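Side-chain contacts in phosphoglycerol transferase GacH (Streptococcus pyogenes MGAS5005, PDB 6DGM), which probably transfers glycerol phosphate onto the rhamnose polysaccharide of the streptococcal cell wall, using the manganese-binding domain captured here with sn-glycerol-1-phosphate: residues Leu45-Ser50 / Gln207-Trp212; Asp63-Ile68 / Arg240-Thr245; Gln81-Gly86 / Ala90-Gln95; Ser181-Tyr186 / Asp246-Ala251. One frame throughout, in Å; residues are numbered along the deposited sequence.

Interaction 1: residues Leu45-Ser50 / Gln207-Trp212; sequences LSESLS and QNHIPW. With MN (manganese (II) ion), chain C; 1GP (sn-glycerol-1-phosphate), chain D.
Glu47 and His209 meet beside the bound sn-glycerol-1-phosphate, one gripping the metal and the other the phosphate. CG of Glu47 lies anti to the backbone N (chi1 175°), and a bend at chi2 (55°) turns the carboxylate to the manganese ion, which it chelates with OE1 at 2.2 Å and OE2 at 2.3 Å. Phosphate oxygen O2P is a further ligand, and Thr89, Asp270 and His271 complete the site. On its anti lone pair OE1 also accepts a hydrogen bond from Ser48 OG, 2.7 Å long, which helps fix the rotation of the carboxylate.

His209 packs CB against Glu47 CG at 3.8 Å and sends NE2 to O4P of the ligand at 2.9 Å, the acceptor lying in the ring plane. At the other ring nitrogen, ND1 donates to Ile210 O at 2.6 Å, almost straight (170°) and on a carbonyl lone pair; this bond holds the imidazole in orientation. Two waters bridge the segments: one joins Ser46 OG, Glu47 O and Asn208 ND2, the other Ser48 OG and Ile210 N. Asn208 CB touches Glu47 O at 3.4 Å, while its ND2 also donates to Thr245 OG1.

The type II turn Ser46-Leu49 leaves the C-terminal end of strand 40-46, between strands 200-204 and 263-269, with helix 229-257 packed against Leu49 and Asn208.

Interaction 2: residues Asp63-Ile68 / Arg240-Thr245; sequences DVLPNI and RLLSFT
Val64 and Leu65, the N-cap residue of helix 66-74, pack against one turn of helix 229-257 in the sulfatase-like domain of the alkaline phosphatase clan. The tight part is apolar: Val64 CG2 sits 4.1 Å from Leu242 CD1, the two side chains crossing at about a right angle, and Leu65 CD2 lies 4.2 Å from Leu242 CB. Leu65 CG is anti to its own carbonyl carbon (chi1 -66°); with CD1 extended (chi2 -178°), CD2 is the methyl turned to Leu242. Backbones also come close, with Val64 and Ser243 CA atoms 4.7 Å apart; Val64 O is buried here without a polar partner in the model.

The outer side is looser. Asp63 is exposed and makes no contact with 240-245; it closes an Asx turn instead, OD1 accepting from Leu65 N and forming a salt bridge with Lys69. Pro66 is likewise exposed. Firmer polar ties come from Asp246, which accepts from the backbone N atoms of Asn67 and Ile68. Back in the buried part, Val64 CB stands 4.4 Å from CB of Ser243, whose OG donates to Arg240 O at 2.6 Å on a carbonyl lone pair.

Interaction 3: residues Gln81-Gly86 / Ala90-Gln95; sequences QSDSYG and ANMEFQ
Met92 reaches back from helix 89-98 to the loop that leads into it, a strand-loop-helix connection of the sulfatase-like domain whose helix begins at the manganese ligand Thr89. From CB the chain runs through CG and bends at chi2 (56°) and chi3 (71°), so that its end, rather than its root, approaches the loop. SD is the first atom to meet it: it lies 3.6 Å from Asp83 OD2 and accepts a weak but straight hydrogen bond from Asp83 N. Beyond it, CE touches two hydroxyls, 3.5 Å from Ser82 OG and 3.4 Å from Ser84 OG. Those hydroxyls have polar partners of their own, Asp270 O for Ser82 and Gly87 O for Ser84.

One turn on, Gln95 approaches Asp83 from the opposite direction, and a water that donates to both Asp83 OD1 and Gln95 OE1 closes the link. Gln95 NE2 also donates to Asn91 O, on the opposite face of that carbonyl from Gln95 N. Its bond to Asp83 OD2 is 2.8 Å long, on the anti side and 34° out of the carboxylate plane.

Interaction 4: residues Ser181-Tyr186 / Asp246-Ala251; sequences SDKTVY and DKETRA
With CG anti to the carbonyl carbon (chi1 -68°), Tyr186 swings its ring from helix 182-192 across to helix 229-257, where the phenol meets Thr249. Thr249 sets OG1 beside its own backbone N (chi1 -59°), and Tyr186 OH comes within 2.7 Å of Thr249 OG1, a probable hydrogen bond from the phenol, whose proton has another acceptor within reach. Thr249 OG1 is also hydrogen-bonded to Thr245 O in the preceding turn. Glu248 CB touches the ring at its edge, in plane, 3.9 Å from Tyr186 CD2.

Toward the surface, Glu248 bends at chi2 and sets its carboxylate obliquely across the aliphatic part of the extended Lys183, with OE1 3.7 Å from Lys183 CG. The charged ends do not touch, since Lys183 NZ and Glu248 OE2 are 4.7 Å apart; a water accepts from NZ and donates to OE2, bridging them. Inward, Tyr186 and Thr249 both rest on Phe267 of strand 263-269.

The segment axes run nearly parallel, 9.6 Å apart at 15°; their shared contact with Phe267 places both helices on one face of the central sheet, in an alpha/beta alkaline phosphatase-like fold.

Interaction 1 supplies Glu47 to the manganese site and, with His209, part of the ligand pocket; the others sit around it. Interaction 3 approaches through helix 89-98: the Met92 side chain is about 7 Å from the metal, and Leu45 CD1 of interaction 1 packs 4.1 Å from Glu93 CB. Interactions 2 and 4 share helix 229-257, their centres about 10 Å apart, and both join interaction 1 by polar links. Thr245 OG1 lies 2.9 Å from Asn208 ND2 and 2.7 Å from Asp182 OD2, while Gln207 OE1 is 2.9 Å from Asp182 N. Through these probable hydrogen bonds segment 207-212, which carries His209, is tied to helices 182-192 and 229-257. Interaction 3 touches neither interaction 2 nor interaction 4.

Interaction 1: residues Leu45-Ser50 / Gln207-Trp212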
loop_
_atom_site.group_PDB
_atom_site.type_symbol
_atom_site.label_atom_id
_atom_site.label_comp_id
_atom_site.label_asym_id
_atom_site.label_seq_id
_atom_site.Cartn_x
_atom_site.Cartn_y
_atom_site.Cartn_z
ATOM N N LEU A 45 -5.337 2.268 -1.642
ATOM C CA LEU A 45 -4.357 3.164 -2.247
ATOM C C LEU A 45 -5.100 4.446 -2.588
ATOM O O LEU A 45 -5.965 4.451 -3.466
ATOM C CB LEU A 45 -3.749 2.501 -3.474
ATOM C CG LEU A 45 -2.578 3.221 -4.163
ATOM C CD1 LEU A 45 -1.894 2.324 -5.195
ATOM C CD2 LEU A 45 -3.023 4.551 -4.813
ATOM N N SER A 46 -4.778 5.517 -1.877
ATOM C CA SER A 46 -5.429 6.816 -2.029
ATOM C C SER A 46 -4.534 7.650 -2.947
ATOM O O SER A 46 -3.501 8.182 -2.521
ATOM C CB SER A 46 -5.617 7.460 -0.660
ATOM O OG SER A 46 -6.328 8.687 -0.764
ATOM N N GLU A 47 -4.915 7.722 -4.216
ATOM C CA GLU A 47 -4.086 8.303 -5.259
ATOM C C GLU A 47 -3.584 9.682 -4.879
ATOM O O GLU A 47 -4.362 10.583 -4.577
ATOM C CB GLU A 47 -4.932 8.377 -6.530
ATOM C CG GLU A 47 -4.262 9.076 -7.726
ATOM C CD GLU A 47 -2.926 8.460 -8.078
ATOM O OE1 GLU A 47 -1.914 9.177 -7.970
ATOM O OE2 GLU A 47 -2.888 7.277 -8.456
ATOM N N SER A 48 -2.274 9.833 -4.915
ATOM C CA SER A 48 -1.589 11.106 -4.740
ATOM C C SER A 48 -1.822 11.754 -3.382
ATOM O O SER A 48 -1.569 12.951 -3.235
ATOM C CB SER A 48 -1.958 12.085 -5.866
ATOM O OG SER A 48 -1.439 11.652 -7.104
ATOM N N LEU A 49 -2.254 11.016 -2.366
ATOM C CA LEU A 49 -2.544 11.632 -1.077
ATOM C C LEU A 49 -1.290 11.821 -0.220
ATOM O O LEU A 49 -0.613 10.860 0.152
ATOM C CB LEU A 49 -3.595 10.824 -0.315
ATOM C CG LEU A 49 -3.985 11.493 1.011
ATOM C CD1 LEU A 49 -5.476 11.402 1.227
ATOM C CD2 LEU A 49 -3.228 10.897 2.191
ATOM N N SER A 50 -1.033 13.061 0.173
ATOM C CA SER A 50 0.100 13.339 1.040
ATOM C C SER A 50 -0.078 14.732 1.629
ATOM O O SER A 50 -0.355 15.694 0.901
ATOM C CB SER A 50 1.420 13.238 0.264
ATOM O OG SER A 50 2.534 13.235 1.152
ATOM N N GLN A 207 -9.752 9.983 -7.603
ATOM C CA GLN A 207 -10.203 11.366 -7.471
ATOM C C GLN A 207 -9.054 12.372 -7.554
ATOM O O GLN A 207 -9.162 13.387 -8.257
ATOM C CB GLN A 207 -10.953 11.558 -6.164
ATOM C CG GLN A 207 -11.489 12.964 -5.984
ATOM C CD GLN A 207 -12.029 13.165 -4.604
ATOM O OE1 GLN A 207 -13.077 12.630 -4.267
ATOM N NE2 GLN A 207 -11.287 13.895 -3.770
ATOM N N ASN A 208 -7.968 12.139 -6.808
ATOM C CA ASN A 208 -6.914 13.136 -6.641
ATOM C C ASN A 208 -5.761 12.949 -7.617
ATOM O O ASN A 208 -4.687 13.534 -7.431
ATOM C CB ASN A 208 -6.471 13.164 -5.185
ATOM C CG ASN A 208 -7.618 13.564 -4.286
ATOM O OD1 ASN A 208 -8.497 14.292 -4.731
ATOM N ND2 ASN A 208 -7.671 13.039 -3.066
ATOM N N HIS A 209 -5.998 12.218 -8.702
ATOM C CA HIS A 209 -5.050 12.128 -9.792
ATOM C C HIS A 209 -5.000 13.432 -10.573
ATOM O O HIS A 209 -6.021 14.081 -10.794
ATOM C CB HIS A 209 -5.487 11.004 -10.738
ATOM C CG HIS A 209 -4.404 10.526 -11.655
ATOM N ND1 HIS A 209 -3.987 11.239 -12.755
ATOM C CD2 HIS A 209 -3.664 9.390 -11.640
ATOM C CE1 HIS A 209 -3.028 10.574 -13.375
ATOM N NE2 HIS A 209 -2.809 9.451 -12.716
ATOM N N ILE A 210 -3.808 13.799 -11.023
ATOM C CA ILE A 210 -3.613 14.909 -11.939
ATOM C C ILE A 210 -4.519 14.734 -13.158
ATOM O O ILE A 210 -4.705 13.616 -13.622
ATOM C CB ILE A 210 -2.127 15.018 -12.314
ATOM C CG1 ILE A 210 -1.821 16.319 -13.058
ATOM C CG2 ILE A 210 -1.700 13.790 -13.144
ATOM C CD1 ILE A 210 -0.337 16.482 -13.353
ATOM N N PRO A 211 -5.093 15.802 -13.713
ATOM C CA PRO A 211 -5.082 17.223 -13.351
ATOM C C PRO A 211 -6.147 17.538 -12.299
ATOM O O PRO A 211 -7.205 16.891 -12.276
ATOM C CB PRO A 211 -5.392 17.916 -14.677
ATOM C CG PRO A 211 -6.252 16.971 -15.400
ATOM C CD PRO A 211 -5.862 15.569 -14.959
ATOM N N TRP A 212 -5.849 18.528 -11.458
ATOM C CA TRP A 212 -6.678 18.867 -10.305
ATOM C C TRP A 212 -7.530 20.080 -10.646
ATOM O O TRP A 212 -7.008 21.106 -11.088
ATOM C CB TRP A 212 -5.793 19.175 -9.088
ATOM C CG TRP A 212 -4.821 18.079 -8.848
ATOM C CD1 TRP A 212 -5.074 16.897 -8.244
ATOM C CD2 TRP A 212 -3.443 18.037 -9.262
ATOM N NE1 TRP A 212 -3.945 16.115 -8.237
ATOM C CE2 TRP A 212 -2.932 16.789 -8.866
ATOM C CE3 TRP A 212 -2.603 18.932 -9.935
ATOM C CZ2 TRP A 212 -1.612 16.412 -9.107
ATOM C CZ3 TRP A 212 -1.289 18.558 -10.180
ATOM C CH2 TRP A 212 -0.809 17.310 -9.764
HETATM MN MN MN C . -0.603 7.423 -8.426
HETATM C C3 1GP D . -4.603 5.015 -13.492
HETATM O O3 1GP D . -3.631 4.089 -11.455
HETATM C C2 1GP D . -3.339 4.757 -12.700
HETATM O O2 1GP D . -5.193 3.819 -13.995
HETATM C C1 1GP D . -2.596 6.057 -12.428
HETATM O O1P 1GP D . -1.270 5.787 -11.961
HETATM O O2P 1GP D . -0.456 7.933 -10.618
HETATM O O3P 1GP D . 1.145 6.300 -11.920
HETATM O O4P 1GP D . -0.433 7.856 -13.171
HETATM P P 1GP D . -0.221 7.020 -11.871
HETATM O O HOH W 1 -6.339 10.483 -2.743
HETATM O O HOH W 2 -1.475 12.506 -9.844
#

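Interaction 2: residues Asp63-Ile68 / Arg240-Thr245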
loop_
_atom_site.group_PDB
_atom_site.type_symbol
_atom_site.label_atom_id
_atom_site.label_comp_id
_atom_site.label_asym_id
_atom_site.label_seq_id
_atom_site.Cartn_x
_atom_site.Cartn_y
_atom_site.Cartn_z
ATOM N N ASP A 63 -6.100 23.437 7.633
ATOM C CA ASP A 63 -5.736 22.029 7.645
ATOM C C ASP A 63 -6.722 21.286 6.756
ATOM O O ASP A 63 -7.939 21.387 6.955
ATOM C CB ASP A 63 -5.819 21.521 9.079
ATOM C CG ASP A 63 -5.284 20.122 9.242
ATOM O OD1 ASP A 63 -4.960 19.451 8.238
ATOM O OD2 ASP A 63 -5.175 19.688 10.402
ATOM N N VAL A 64 -6.209 20.561 5.757
ATOM C CA VAL A 64 -7.077 19.847 4.822
ATOM C C VAL A 64 -7.109 18.352 5.085
ATOM O O VAL A 64 -7.830 17.627 4.392
ATOM C CB VAL A 64 -6.736 20.151 3.346
ATOM C CG1 VAL A 64 -6.961 21.642 3.072
ATOM C CG2 VAL A 64 -5.315 19.724 2.999
ATOM N N LEU A 65 -6.346 17.871 6.060
ATOM C CA LEU A 65 -6.417 16.473 6.466
ATOM C C LEU A 65 -6.691 16.356 7.963
ATOM O O LEU A 65 -6.075 15.520 8.634
ATOM C CB LEU A 65 -5.114 15.757 6.106
ATOM C CG LEU A 65 -4.824 15.609 4.612
ATOM C CD1 LEU A 65 -3.518 14.841 4.426
ATOM C CD2 LEU A 65 -5.936 14.899 3.873
ATOM N N PRO A 66 -7.602 17.151 8.543
ATOM C CA PRO A 66 -7.786 17.046 10.005
ATOM C C PRO A 66 -8.312 15.699 10.463
ATOM O O PRO A 66 -7.842 15.177 11.483
ATOM C CB PRO A 66 -8.760 18.191 10.328
ATOM C CG PRO A 66 -9.515 18.390 9.057
ATOM C CD PRO A 66 -8.521 18.147 7.951
ATOM N N ASN A 67 -9.251 15.099 9.722
ATOM C CA ASN A 67 -9.783 13.805 10.135
ATOM C C ASN A 67 -8.750 12.700 9.958
ATOM O O ASN A 67 -8.636 11.805 10.799
ATOM C CB ASN A 67 -11.053 13.468 9.357
ATOM C CG ASN A 67 -12.181 14.436 9.649
ATOM O OD1 ASN A 67 -12.639 14.548 10.784
ATOM N ND2 ASN A 67 -12.620 15.151 8.634
ATOM N N ILE A 68 -7.987 12.743 8.870
ATOM C CA ILE A 68 -6.977 11.711 8.666
ATOM C C ILE A 68 -5.858 11.854 9.683
ATOM O O ILE A 68 -5.336 10.849 10.190
ATOM C CB ILE A 68 -6.509 11.712 7.201
ATOM C CG1 ILE A 68 -7.596 11.058 6.329
ATOM C CG2 ILE A 68 -5.185 10.943 7.061
ATOM C CD1 ILE A 68 -7.380 11.198 4.835
ATOM N N ARG A 240 -7.998 21.559 -1.929
ATOM C CA ARG A 240 -9.453 21.509 -1.874
ATOM C C ARG A 240 -9.949 20.083 -2.063
ATOM O O ARG A 240 -10.821 19.614 -1.328
ATOM C CB ARG A 240 -10.053 22.445 -2.925
ATOM C CG ARG A 240 -9.869 23.899 -2.579
ATOM C CD ARG A 240 -10.138 24.780 -3.771
ATOM N NE ARG A 240 -10.039 26.182 -3.379
ATOM C CZ ARG A 240 -10.015 27.203 -4.221
ATOM N NH1 ARG A 240 -10.077 26.994 -5.527
ATOM N NH2 ARG A 240 -9.905 28.436 -3.746
ATOM N N LEU A 241 -9.403 19.375 -3.058
ATOM C CA LEU A 241 -9.792 17.987 -3.288
ATOM C C LEU A 241 -9.447 17.104 -2.093
ATOM O O LEU A 241 -10.240 16.235 -1.711
ATOM C CB LEU A 241 -9.137 17.479 -4.574
ATOM C CG LEU A 241 -9.714 18.102 -5.851
ATOM C CD1 LEU A 241 -8.841 17.741 -7.047
ATOM C CD2 LEU A 241 -11.119 17.627 -6.117
ATOM N N LEU A 242 -8.297 17.338 -1.457
ATOM C CA LEU A 242 -7.965 16.572 -0.261
ATOM C C LEU A 242 -9.012 16.760 0.830
ATOM O O LEU A 242 -9.305 15.825 1.591
ATOM C CB LEU A 242 -6.603 16.961 0.302
ATOM C CG LEU A 242 -5.359 16.402 -0.367
ATOM C CD1 LEU A 242 -4.152 16.707 0.532
ATOM C CD2 LEU A 242 -5.421 14.916 -0.659
ATOM N N SER A 243 -9.551 17.982 0.954
ATOM C CA SER A 243 -10.527 18.247 2.007
ATOM C C SER A 243 -11.759 17.355 1.863
ATOM O O SER A 243 -12.353 16.952 2.877
ATOM C CB SER A 243 -10.895 19.735 2.027
ATOM O OG SER A 243 -11.884 20.046 1.058
ATOM N N PHE A 244 -12.159 17.038 0.622
ATOM C CA PHE A 244 -13.275 16.114 0.415
ATOM C C PHE A 244 -12.865 14.695 0.780
ATOM O O PHE A 244 -13.589 13.982 1.484
ATOM C CB PHE A 244 -13.764 16.137 -1.044
ATOM C CG PHE A 244 -14.462 17.404 -1.443
ATOM C CD1 PHE A 244 -15.785 17.610 -1.107
ATOM C CD2 PHE A 244 -13.805 18.376 -2.190
ATOM C CE1 PHE A 244 -16.443 18.784 -1.478
ATOM C CE2 PHE A 244 -14.452 19.551 -2.546
ATOM C CZ PHE A 244 -15.772 19.755 -2.200
ATOM N N THR A 245 -11.692 14.268 0.312
ATOM C CA THR A 245 -11.214 12.938 0.663
ATOM C C THR A 245 -11.150 12.774 2.167
ATOM O O THR A 245 -11.519 11.725 2.702
ATOM C CB THR A 245 -9.838 12.699 0.060
ATOM O OG1 THR A 245 -9.967 12.680 -1.369
ATOM C CG2 THR A 245 -9.228 11.377 0.546
#

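Interaction 3: residues Gln81-Gly86 / Ala90-Gln95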
loop_
_atom_site.group_PDB
_atom_site.type_symbol
_atom_site.label_atom_id
_atom_site.label_comp_id
_atom_site.label_asym_id
_atom_site.label_seq_id
_atom_site.Cartn_x
_atom_site.Cartn_y
_atom_site.Cartn_z
ATOM N N GLN A 81 7.584 5.554 2.709
ATOM C CA GLN A 81 8.515 5.955 1.667
ATOM C C GLN A 81 7.991 5.458 0.319
ATOM O O GLN A 81 7.705 4.263 0.154
ATOM C CB GLN A 81 9.909 5.404 1.921
ATOM C CG GLN A 81 10.893 5.913 0.907
ATOM C CD GLN A 81 12.312 5.640 1.285
ATOM O OE1 GLN A 81 12.848 6.252 2.205
ATOM N NE2 GLN A 81 12.935 4.701 0.584
ATOM N N SER A 82 7.849 6.365 -0.631
ATOM C CA SER A 82 7.432 6.020 -1.978
ATOM C C SER A 82 8.661 5.926 -2.870
ATOM O O SER A 82 9.661 6.614 -2.655
ATOM C CB SER A 82 6.502 7.103 -2.536
ATOM O OG SER A 82 6.125 6.834 -3.870
ATOM N N ASP A 83 8.559 5.099 -3.906
ATOM C CA ASP A 83 9.640 4.929 -4.858
ATOM C C ASP A 83 9.635 5.949 -5.983
ATOM O O ASP A 83 10.608 5.976 -6.748
ATOM C CB ASP A 83 9.577 3.525 -5.464
ATOM C CG ASP A 83 9.797 2.464 -4.426
ATOM O OD1 ASP A 83 10.952 2.322 -3.983
ATOM O OD2 ASP A 83 8.817 1.820 -4.000
ATOM N N SER A 84 8.602 6.786 -6.093
ATOM C CA SER A 84 8.519 7.703 -7.223
ATOM C C SER A 84 7.742 8.942 -6.819
ATOM O O SER A 84 7.253 9.054 -5.695
ATOM C CB SER A 84 7.964 6.985 -8.453
ATOM O OG SER A 84 6.812 6.243 -8.114
ATOM N N TYR A 85 7.700 9.901 -7.744
ATOM C CA TYR A 85 7.074 11.203 -7.537
ATOM C C TYR A 85 6.156 11.482 -8.709
ATOM O O TYR A 85 6.560 11.326 -9.861
ATOM C CB TYR A 85 8.150 12.288 -7.434
ATOM C CG TYR A 85 7.612 13.701 -7.350
ATOM C CD1 TYR A 85 7.029 14.177 -6.187
ATOM C CD2 TYR A 85 7.726 14.563 -8.427
ATOM C CE1 TYR A 85 6.542 15.480 -6.108
ATOM C CE2 TYR A 85 7.252 15.861 -8.353
ATOM C CZ TYR A 85 6.661 16.304 -7.190
ATOM O OH TYR A 85 6.192 17.600 -7.120
ATOM N N GLY A 86 4.908 11.861 -8.407
ATOM C CA GLY A 86 3.942 12.212 -9.428
ATOM C C GLY A 86 3.456 11.065 -10.270
ATOM O O GLY A 86 2.843 11.283 -11.312
ATOM N N ALA A 90 1.050 1.734 -9.650
ATOM C CA ALA A 90 1.024 0.279 -9.722
ATOM C C ALA A 90 2.257 -0.367 -9.104
ATOM O O ALA A 90 2.185 -1.533 -8.675
ATOM C CB ALA A 90 0.857 -0.138 -11.186
ATOM N N ASN A 91 3.380 0.365 -9.022
ATOM C CA ASN A 91 4.569 -0.201 -8.391
ATOM C C ASN A 91 4.407 -0.250 -6.882
ATOM O O ASN A 91 4.815 -1.227 -6.247
ATOM C CB ASN A 91 5.807 0.587 -8.791
ATOM C CG ASN A 91 6.152 0.396 -10.241
ATOM O OD1 ASN A 91 5.875 -0.659 -10.809
ATOM N ND2 ASN A 91 6.731 1.413 -10.858
ATOM N N MET A 92 3.813 0.782 -6.282
ATOM C CA MET A 92 3.505 0.704 -4.855
ATOM C C MET A 92 2.465 -0.379 -4.599
ATOM O O MET A 92 2.583 -1.170 -3.649
ATOM C CB MET A 92 3.042 2.065 -4.339
ATOM C CG MET A 92 4.187 2.919 -3.752
ATOM S SD MET A 92 5.588 3.217 -4.836
ATOM C CE MET A 92 4.870 4.355 -6.018
ATOM N N GLU A 93 1.469 -0.465 -5.476
ATOM C CA GLU A 93 0.426 -1.474 -5.366
ATOM C C GLU A 93 1.010 -2.883 -5.340
ATOM O O GLU A 93 0.685 -3.686 -4.453
ATOM C CB GLU A 93 -0.499 -1.299 -6.564
ATOM C CG GLU A 93 -1.805 -2.083 -6.526
ATOM C CD GLU A 93 -2.520 -1.950 -7.854
ATOM O OE1 GLU A 93 -2.391 -0.875 -8.474
ATOM O OE2 GLU A 93 -3.161 -2.926 -8.300
ATOM N N PHE A 94 1.880 -3.201 -6.303
ATOM C CA PHE A 94 2.538 -4.505 -6.349
ATOM C C PHE A 94 3.245 -4.814 -5.035
ATOM O O PHE A 94 3.175 -5.937 -4.517
ATOM C CB PHE A 94 3.568 -4.505 -7.492
ATOM C CG PHE A 94 4.476 -5.710 -7.520
ATOM C CD1 PHE A 94 5.628 -5.760 -6.734
ATOM C CD2 PHE A 94 4.206 -6.777 -8.357
ATOM C CE1 PHE A 94 6.493 -6.860 -6.771
ATOM C CE2 PHE A 94 5.071 -7.885 -8.411
ATOM C CZ PHE A 94 6.201 -7.934 -7.601
ATOM N N GLN A 95 3.941 -3.828 -4.487
ATOM C CA GLN A 95 4.696 -4.044 -3.258
ATOM C C GLN A 95 3.771 -4.306 -2.075
ATOM O O GLN A 95 4.082 -5.147 -1.209
ATOM C CB GLN A 95 5.592 -2.837 -2.999
ATOM C CG GLN A 95 6.695 -2.679 -4.030
ATOM C CD GLN A 95 7.510 -1.467 -3.792
ATOM O OE1 GLN A 95 8.450 -1.498 -3.008
ATOM N NE2 GLN A 95 7.148 -0.363 -4.442
HETATM O O HOH W 3 10.867 -0.177 -2.703
HETATM O O HOH W 4 7.558 3.636 -9.082
#

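Interaction 4: residues Ser181-Tyr186 / Asp246-Ala251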
loop_
_atom_site.group_PDB
_atom_site.type_symbol
_atom_site.label_atom_id
_atom_site.label_comp_id
_atom_site.label_asym_id
_atom_site.label_seq_id
_atom_site.Cartn_x
_atom_site.Cartn_y
_atom_site.Cartn_z
ATOM N N SER A 181 -15.274 10.351 -7.766
ATOM C CA SER A 181 -15.054 10.743 -6.381
ATOM C C SER A 181 -14.636 9.565 -5.494
ATOM O O SER A 181 -15.011 8.405 -5.715
ATOM C CB SER A 181 -16.328 11.340 -5.782
ATOM O OG SER A 181 -17.365 10.379 -5.684
ATOM N N ASP A 182 -13.888 9.895 -4.443
ATOM C CA ASP A 182 -13.605 8.906 -3.404
ATOM C C ASP A 182 -14.890 8.459 -2.709
ATOM O O ASP A 182 -15.005 7.296 -2.320
ATOM C CB ASP A 182 -12.615 9.469 -2.383
ATOM C CG ASP A 182 -11.203 9.579 -2.923
ATOM O OD1 ASP A 182 -10.908 9.072 -4.024
ATOM O OD2 ASP A 182 -10.366 10.173 -2.219
ATOM N N LYS A 183 -15.879 9.356 -2.574
ATOM C CA LYS A 183 -17.164 8.940 -2.010
ATOM C C LYS A 183 -17.746 7.775 -2.802
ATOM O O LYS A 183 -18.233 6.797 -2.217
ATOM C CB LYS A 183 -18.138 10.118 -1.987
ATOM C CG LYS A 183 -19.536 9.788 -1.482
ATOM C CD LYS A 183 -20.378 11.060 -1.466
ATOM C CE LYS A 183 -21.758 10.799 -0.911
ATOM N NZ LYS A 183 -22.531 12.083 -0.820
ATOM N N THR A 184 -17.711 7.861 -4.138
ATOM C CA THR A 184 -18.196 6.763 -4.963
ATOM C C THR A 184 -17.449 5.480 -4.635
ATOM O O THR A 184 -18.062 4.416 -4.453
ATOM C CB THR A 184 -18.030 7.091 -6.441
ATOM O OG1 THR A 184 -18.884 8.185 -6.795
ATOM C CG2 THR A 184 -18.397 5.903 -7.307
ATOM N N VAL A 185 -16.113 5.559 -4.573
ATOM C CA VAL A 185 -15.324 4.362 -4.282
ATOM C C VAL A 185 -15.705 3.785 -2.920
ATOM O O VAL A 185 -15.989 2.580 -2.782
ATOM C CB VAL A 185 -13.823 4.680 -4.375
ATOM C CG1 VAL A 185 -13.002 3.495 -3.925
ATOM C CG2 VAL A 185 -13.467 5.071 -5.814
ATOM N N TYR A 186 -15.725 4.636 -1.888
ATOM C CA TYR A 186 -16.010 4.161 -0.539
ATOM C C TYR A 186 -17.392 3.529 -0.457
ATOM O O TYR A 186 -17.563 2.478 0.174
ATOM C CB TYR A 186 -15.902 5.326 0.445
ATOM C CG TYR A 186 -14.510 5.886 0.666
ATOM C CD1 TYR A 186 -13.390 5.081 0.578
ATOM C CD2 TYR A 186 -14.322 7.222 0.973
ATOM C CE1 TYR A 186 -12.128 5.596 0.788
ATOM C CE2 TYR A 186 -13.076 7.737 1.191
ATOM C CZ TYR A 186 -11.977 6.913 1.104
ATOM O OH TYR A 186 -10.724 7.429 1.333
ATOM N N ASP A 246 -10.718 13.822 2.864
ATOM C CA ASP A 246 -10.554 13.741 4.304
ATOM C C ASP A 246 -11.890 13.495 4.988
ATOM O O ASP A 246 -12.011 12.604 5.840
ATOM C CB ASP A 246 -9.912 15.029 4.800
ATOM C CG ASP A 246 -9.621 14.997 6.272
ATOM O OD1 ASP A 246 -8.717 14.243 6.673
ATOM O OD2 ASP A 246 -10.290 15.735 7.015
ATOM N N LYS A 247 -12.916 14.263 4.611
ATOM C CA LYS A 247 -14.241 14.076 5.196
ATOM C C LYS A 247 -14.844 12.733 4.805
ATOM O O LYS A 247 -15.476 12.069 5.641
ATOM C CB LYS A 247 -15.161 15.217 4.779
ATOM C CG LYS A 247 -14.730 16.556 5.319
ATOM C CD LYS A 247 -15.646 17.652 4.796
ATOM C CE LYS A 247 -15.142 19.022 5.199
ATOM N NZ LYS A 247 -13.776 19.279 4.659
ATOM N N GLU A 248 -14.690 12.324 3.543
ATOM C CA GLU A 248 -15.289 11.070 3.113
ATOM C C GLU A 248 -14.597 9.872 3.754
ATOM O O GLU A 248 -15.240 8.846 3.984
ATOM C CB GLU A 248 -15.269 10.949 1.591
ATOM C CG GLU A 248 -16.045 12.044 0.868
ATOM C CD GLU A 248 -17.537 12.001 1.147
ATOM O OE1 GLU A 248 -18.036 10.964 1.651
ATOM O OE2 GLU A 248 -18.227 13.018 0.859
ATOM N N THR A 249 -13.289 9.970 4.018
ATOM C CA THR A 249 -12.572 8.879 4.667
ATOM C C THR A 249 -13.081 8.691 6.092
ATOM O O THR A 249 -13.313 7.557 6.533
ATOM C CB THR A 249 -11.061 9.167 4.640
ATOM O OG1 THR A 249 -10.602 9.300 3.281
ATOM C CG2 THR A 249 -10.258 8.046 5.323
ATOM N N ARG A 250 -13.293 9.786 6.821
ATOM C CA ARG A 250 -13.898 9.672 8.145
ATOM C C ARG A 250 -15.268 9.004 8.074
ATOM O O ARG A 250 -15.574 8.115 8.877
ATOM C CB ARG A 250 -14.015 11.051 8.794
ATOM C CG ARG A 250 -14.839 11.067 10.086
ATOM C CD ARG A 250 -14.985 12.478 10.614
ATOM N NE ARG A 250 -15.905 12.558 11.744
ATOM C CZ ARG A 250 -16.177 13.675 12.411
ATOM N NH1 ARG A 250 -15.596 14.815 12.060
ATOM N NH2 ARG A 250 -17.024 13.651 13.432
ATOM N N ALA A 251 -16.124 9.453 7.146
ATOM C CA ALA A 251 -17.462 8.885 7.030
ATOM C C ALA A 251 -17.413 7.403 6.688
ATOM O O ALA A 251 -18.222 6.613 7.195
ATOM C CB ALA A 251 -18.277 9.644 5.981
HETATM O O HOH W 5 -20.799 13.636 0.881
#